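Local coordinates for Tat (Twin-arginine translocation) pathway signal sequence containing protein (Mycobacterium tuberculosis, PDB 5IMU), which is of unknown function; the crystallised C-terminal part of this conserved mycobacterial protein pairs an alpha/beta/alpha sandwich with a bundle of helices, at residues G53-H58 and S113-I118; E161-C166 and M190-I195. One frame throughout, in Å; residues are numbered along the deposited sequence.

Interaction 1: residues G53-H58 and S113-I118; sequences GWIPPH and SARSAI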
loop_
_atom_site.group_PDB
_atom_site.type_symbol
_atom_site.label_atom_id
_atom_site.label_comp_id
_atom_site.label_asym_id
_atom_site.label_seq_id
_atom_site.Cartn_x
_atom_site.Cartn_y
_atom_site.Cartn_z
ATOM N N GLY A 53 0.725 -4.087 -6.533
ATOM C CA GLY A 53 1.872 -3.863 -5.668
ATOM C C GLY A 53 1.706 -2.721 -4.689
ATOM O O GLY A 53 2.568 -2.539 -3.813
ATOM N N TRP A 54 0.639 -1.939 -4.812
ATOM C CA TRP A 54 0.346 -0.881 -3.857
ATOM C C TRP A 54 -0.008 -1.483 -2.501
ATOM O O TRP A 54 -0.657 -2.529 -2.419
ATOM C CB TRP A 54 -0.805 -0.029 -4.396
ATOM C CG TRP A 54 -1.264 1.101 -3.530
ATOM C CD1 TRP A 54 -0.615 2.282 -3.305
ATOM C CD2 TRP A 54 -2.507 1.183 -2.821
ATOM N NE1 TRP A 54 -1.370 3.083 -2.478
ATOM C CE2 TRP A 54 -2.536 2.432 -2.168
ATOM C CE3 TRP A 54 -3.594 0.316 -2.667
ATOM C CZ2 TRP A 54 -3.610 2.836 -1.371
ATOM C CZ3 TRP A 54 -4.659 0.717 -1.876
ATOM C CH2 TRP A 54 -4.660 1.964 -1.238
ATOM N N ILE A 55 0.436 -0.830 -1.436
ATOM C CA ILE A 55 0.151 -1.253 -0.066
ATOM C C ILE A 55 -0.801 -0.241 0.547
ATOM O O ILE A 55 -0.483 0.958 0.588
ATOM C CB ILE A 55 1.434 -1.386 0.771
ATOM C CG1 ILE A 55 2.475 -2.245 0.047
ATOM C CG2 ILE A 55 1.115 -1.983 2.135
ATOM C CD1 ILE A 55 1.976 -3.621 -0.348
ATOM N N PRO A 56 -1.973 -0.654 1.042
ATOM C CA PRO A 56 -2.948 0.314 1.533
ATOM C C PRO A 56 -2.442 1.021 2.788
ATOM O O PRO A 56 -1.605 0.472 3.523
ATOM C CB PRO A 56 -4.190 -0.543 1.829
ATOM C CG PRO A 56 -3.653 -1.923 2.043
ATOM C CD PRO A 56 -2.483 -2.039 1.110
ATOM N N PRO A 57 -2.937 2.229 3.065
ATOM C CA PRO A 57 -2.333 3.031 4.147
ATOM C C PRO A 57 -2.563 2.478 5.543
ATOM O O PRO A 57 -1.761 2.765 6.441
ATOM C CB PRO A 57 -2.997 4.409 3.981
ATOM C CG PRO A 57 -3.653 4.391 2.636
ATOM C CD PRO A 57 -3.997 2.962 2.359
ATOM N N HIS A 58 -3.623 1.705 5.770
ATOM C CA HIS A 58 -3.916 1.264 7.128
ATOM C C HIS A 58 -3.076 0.068 7.560
ATOM O O HIS A 58 -3.239 -0.403 8.691
ATOM C CB HIS A 58 -5.408 0.946 7.279
ATOM C CG HIS A 58 -5.860 -0.257 6.509
ATOM N ND1 HIS A 58 -5.891 -0.292 5.131
ATOM C CD2 HIS A 58 -6.316 -1.462 6.927
ATOM C CE1 HIS A 58 -6.336 -1.470 4.733
ATOM N NE2 HIS A 58 -6.601 -2.199 5.802
ATOM N N SER A 113 10.861 3.949 5.019
ATOM C CA SER A 113 11.840 3.546 4.014
ATOM C C SER A 113 11.174 2.831 2.843
ATOM O O SER A 113 11.545 3.051 1.684
ATOM C CB SER A 113 12.912 2.660 4.646
ATOM O OG SER A 113 12.336 1.555 5.324
ATOM N N ALA A 114 10.187 1.978 3.122
ATOM C CA ALA A 114 9.574 1.188 2.057
ATOM C C ALA A 114 8.796 2.065 1.083
ATOM O O ALA A 114 8.809 1.815 -0.128
ATOM C CB ALA A 114 8.661 0.116 2.651
ATOM N N ARG A 115 8.120 3.096 1.583
ATOM C CA ARG A 115 7.244 3.911 0.751
ATOM C C ARG A 115 7.921 5.165 0.205
ATOM O O ARG A 115 7.266 5.945 -0.493
ATOM C CB ARG A 115 5.984 4.303 1.537
ATOM C CG ARG A 115 5.162 3.121 2.058
ATOM C CD ARG A 115 3.973 3.603 2.884
ATOM N NE ARG A 115 3.267 2.524 3.573
ATOM C CZ ARG A 115 2.175 1.923 3.106
ATOM N NH1 ARG A 115 1.659 2.288 1.940
ATOM N NH2 ARG A 115 1.596 0.955 3.806
ATOM N N SER A 116 9.211 5.372 0.482
ATOM C CA SER A 116 9.926 6.561 0.032
ATOM C C SER A 116 10.836 6.300 -1.166
ATOM O O SER A 116 11.606 7.188 -1.545
ATOM C CB SER A 116 10.760 7.147 1.172
ATOM O OG SER A 116 9.942 7.591 2.239
ATOM N N ALA A 117 10.771 5.115 -1.768
ATOM C CA ALA A 117 11.700 4.753 -2.833
ATOM C C ALA A 117 11.324 5.335 -4.191
ATOM O O ALA A 117 12.099 5.189 -5.142
ATOM C CB ALA A 117 11.809 3.229 -2.938
ATOM N N ILE A 118 10.174 5.989 -4.310
ATOM C CA ILE A 118 9.714 6.517 -5.593
ATOM C C ILE A 118 10.234 7.937 -5.772
ATOM O O ILE A 118 10.094 8.764 -4.858
ATOM C CB ILE A 118 8.181 6.485 -5.694
ATOM C CG1 ILE A 118 7.661 5.064 -5.473
ATOM C CG2 ILE A 118 7.718 7.026 -7.044
ATOM C CD1 ILE A 118 6.165 4.988 -5.300
#
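The irregular backbone of 53-58 faces the short helix 111-115 across a gap too wide for main-chain contact, Ile55 CA lying 8.8 Å from Arg115 CA. One arginine bridges it, its guanidinium holding two successive carbonyls of the loop that joins strands 44-48 and 65-67 of the alpha/beta/alpha sandwich. With CG placed anti to the carbonyl carbon (chi1 -58°) and the chain extended as far as NE, Arg115 spans the distance. Its NH1 donates to Ile55 O at 2.9 Å in an almost straight bond (167°), the oxygen lying at the edge and in the plane of the guanidinium. Arg115 NH2 gives a more bent hydrogen bond to Pro56 O (3.2 Å), which is tilted from that plane; both donors stand above their carbonyl planes. A long side chain with several N-H groups suits two neighbouring carbonyls, because each terminal nitrogen can serve one. Asp111 forms a salt bridge with Arg115 NE and so helps fix the group's rotation and probably balances its charge. Pro56 and Pro57 restrict the backbone, which probably helps hold the two carbonyls in place. The Ile55 side chain crosses the arginine at about a right angle, its CG2 methyl 3.4 Å from Arg115 NH2.

Interaction 2: residues E161-C166 and M190-I195; sequences ELLHGC and MLLAAI
Two antiparallel helices of the C-terminal helical bundle, 157-177 and 183-199, successive in the chain, pack through an apolar seam at this point. The short segments 161-166 and 190-195 run at 149° to one another, and their axes approach to 9.9 Å, a spacing that leaves room for leucine and isoleucine side chains to interleave. Leu163 carries most of the contact from 161-166. Its CG stands anti to the backbone N (chi1 172°), which carries the forked end across to the partner helix, where the two methyls divide their work. Leu163 CD1 meets Leu192 CD2 at 4.1 Å and also rests near the backbone, 4.0 Å from Leu192 O. The two leucines run past each other in opposite directions, so that they overlap along their flanks. The other methyl, Leu163 CD2, lies 3.8 Å from Ile195 CG2, one turn further along helix 183-199. Branched aliphatic residues fit here because each offers methyls on two sides: Leu192 and Ile195 also touch Ala142 and Ile145 of helix 140-151, making the seam part of a three-helix interface. The short side chain of Cys166, one turn after Leu163, probably lets the Leu192 methyl approach the main chain. There Leu192 CD1 sits 4.4 Å from Cys166 CB and 4.1 Å from Cys166 O.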
loop_
_atom_site.group_PDB
_atom_site.type_symbol
_atom_site.label_atom_id
_atom_site.label_comp_id
_atom_site.label_asym_id
_atom_site.label_seq_id
_atom_site.Cartn_x
_atom_site.Cartn_y
_atom_site.Cartn_z
ATOM N N GLU A 161 -11.559 15.151 9.715
ATOM C CA GLU A 161 -12.404 14.056 10.183
ATOM C C GLU A 161 -13.226 13.470 9.040
ATOM O O GLU A 161 -13.335 12.246 8.903
ATOM C CB GLU A 161 -13.315 14.546 11.307
ATOM C CG GLU A 161 -12.585 14.865 12.600
ATOM C CD GLU A 161 -13.456 15.608 13.595
ATOM O OE1 GLU A 161 -14.416 16.282 13.163
ATOM O OE2 GLU A 161 -13.187 15.520 14.811
ATOM N N LEU A 162 -13.814 14.334 8.210
ATOM C CA LEU A 162 -14.600 13.852 7.078
ATOM C C LEU A 162 -13.721 13.126 6.068
ATOM O O LEU A 162 -14.107 12.075 5.542
ATOM C CB LEU A 162 -15.335 15.020 6.414
ATOM C CG LEU A 162 -16.157 14.704 5.163
ATOM C CD1 LEU A 162 -17.158 13.590 5.432
ATOM C CD2 LEU A 162 -16.865 15.959 4.674
ATOM N N LEU A 163 -12.535 13.673 5.786
ATOM C CA LEU A 163 -11.614 13.014 4.865
ATOM C C LEU A 163 -11.279 11.606 5.342
ATOM O O LEU A 163 -11.325 10.645 4.564
ATOM C CB LEU A 163 -10.342 13.846 4.708
ATOM C CG LEU A 163 -9.206 13.198 3.913
ATOM C CD1 LEU A 163 -9.623 12.934 2.470
ATOM C CD2 LEU A 163 -7.955 14.059 3.962
ATOM N N HIS A 164 -10.944 11.462 6.626
ATOM C CA HIS A 164 -10.614 10.137 7.136
ATOM C C HIS A 164 -11.829 9.221 7.113
ATOM O O HIS A 164 -11.703 8.019 6.851
ATOM C CB HIS A 164 -10.046 10.218 8.550
ATOM C CG HIS A 164 -9.395 8.945 8.993
ATOM N ND1 HIS A 164 -8.153 8.552 8.541
ATOM C CD2 HIS A 164 -9.828 7.956 9.812
ATOM C CE1 HIS A 164 -7.840 7.388 9.079
ATOM N NE2 HIS A 164 -8.840 7.003 9.853
ATOM N N GLY A 165 -13.015 9.768 7.389
ATOM C CA GLY A 165 -14.222 8.964 7.302
ATOM C C GLY A 165 -14.470 8.447 5.898
ATOM O O GLY A 165 -14.940 7.322 5.712
ATOM N N CYS A 166 -14.147 9.258 4.888
ATOM C CA CYS A 166 -14.312 8.813 3.509
ATOM C C CYS A 166 -13.239 7.807 3.108
ATOM O O CYS A 166 -13.509 6.907 2.305
ATOM C CB CYS A 166 -14.300 10.014 2.563
ATOM S SG CYS A 166 -15.784 11.045 2.672
ATOM N N MET A 190 -6.652 5.833 -3.362
ATOM C CA MET A 190 -5.289 6.347 -3.460
ATOM C C MET A 190 -5.258 7.872 -3.424
ATOM O O MET A 190 -4.416 8.465 -2.738
ATOM C CB MET A 190 -4.627 5.834 -4.739
ATOM C CG MET A 190 -4.346 4.339 -4.749
ATOM S SD MET A 190 -3.904 3.742 -6.392
ATOM C CE MET A 190 -3.423 2.057 -6.026
ATOM N N LEU A 191 -6.159 8.526 -4.166
ATOM C CA LEU A 191 -6.177 9.986 -4.186
ATOM C C LEU A 191 -6.527 10.558 -2.817
ATOM O O LEU A 191 -5.917 11.538 -2.373
ATOM C CB LEU A 191 -7.165 10.492 -5.236
ATOM C CG LEU A 191 -6.642 10.771 -6.647
ATOM C CD1 LEU A 191 -7.743 11.385 -7.504
ATOM C CD2 LEU A 191 -5.414 11.670 -6.617
ATOM N N LEU A 192 -7.512 9.968 -2.138
ATOM C CA LEU A 192 -7.848 10.427 -0.794
ATOM C C LEU A 192 -6.685 10.211 0.168
ATOM O O LEU A 192 -6.430 11.050 1.042
ATOM C CB LEU A 192 -9.101 9.710 -0.293
ATOM C CG LEU A 192 -10.379 9.904 -1.112
ATOM C CD1 LEU A 192 -11.480 8.973 -0.621
ATOM C CD2 LEU A 192 -10.842 11.354 -1.067
ATOM N N ALA A 193 -5.970 9.092 0.019
ATOM C CA ALA A 193 -4.821 8.820 0.879
ATOM C C ALA A 193 -3.718 9.847 0.662
ATOM O O ALA A 193 -3.027 10.237 1.611
ATOM C CB ALA A 193 -4.295 7.407 0.625
ATOM N N ALA A 194 -3.537 10.295 -0.583
ATOM C CA ALA A 194 -2.533 11.316 -0.858
ATOM C C ALA A 194 -2.890 12.634 -0.185
ATOM O O ALA A 194 -2.017 13.320 0.358
ATOM C CB ALA A 194 -2.376 11.506 -2.368
ATOM N N ILE A 195 -4.175 13.001 -0.203
ATOM C CA ILE A 195 -4.604 14.244 0.433
ATOM C C ILE A 195 -4.365 14.188 1.938
ATOM O O ILE A 195 -3.888 15.158 2.539
ATOM C CB ILE A 195 -6.081 14.533 0.104
ATOM C CG1 ILE A 195 -6.256 14.766 -1.399
ATOM C CG2 ILE A 195 -6.577 15.740 0.881
ATOM C CD1 ILE A 195 -7.702 14.868 -1.833
#

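How the interactions relate
The two contacts follow one another along the chain, both segments of interaction 1 preceding those of interaction 2, and their centres lie about 16 Å apart. Interaction 1 ties a loop of the alpha/beta/alpha part to the short helix 111-115, whereas interaction 2 lies wholly among the helices of the C-terminal bundle. They nevertheless meet directly at helix 183-199: Trp54 CG is 3.4 Å from Met190 CE, and Pro57 CG is 3.7 Å from Ala193 CB. One side of that helix therefore receives the loop 53-58, while Leu192 and Ile195 serve helix 157-177. On helix 203-216, His209 touches both Pro57 and Ala193, so the loop 53-58 packs on both helices, joining the alpha/beta/alpha part to the bundle there.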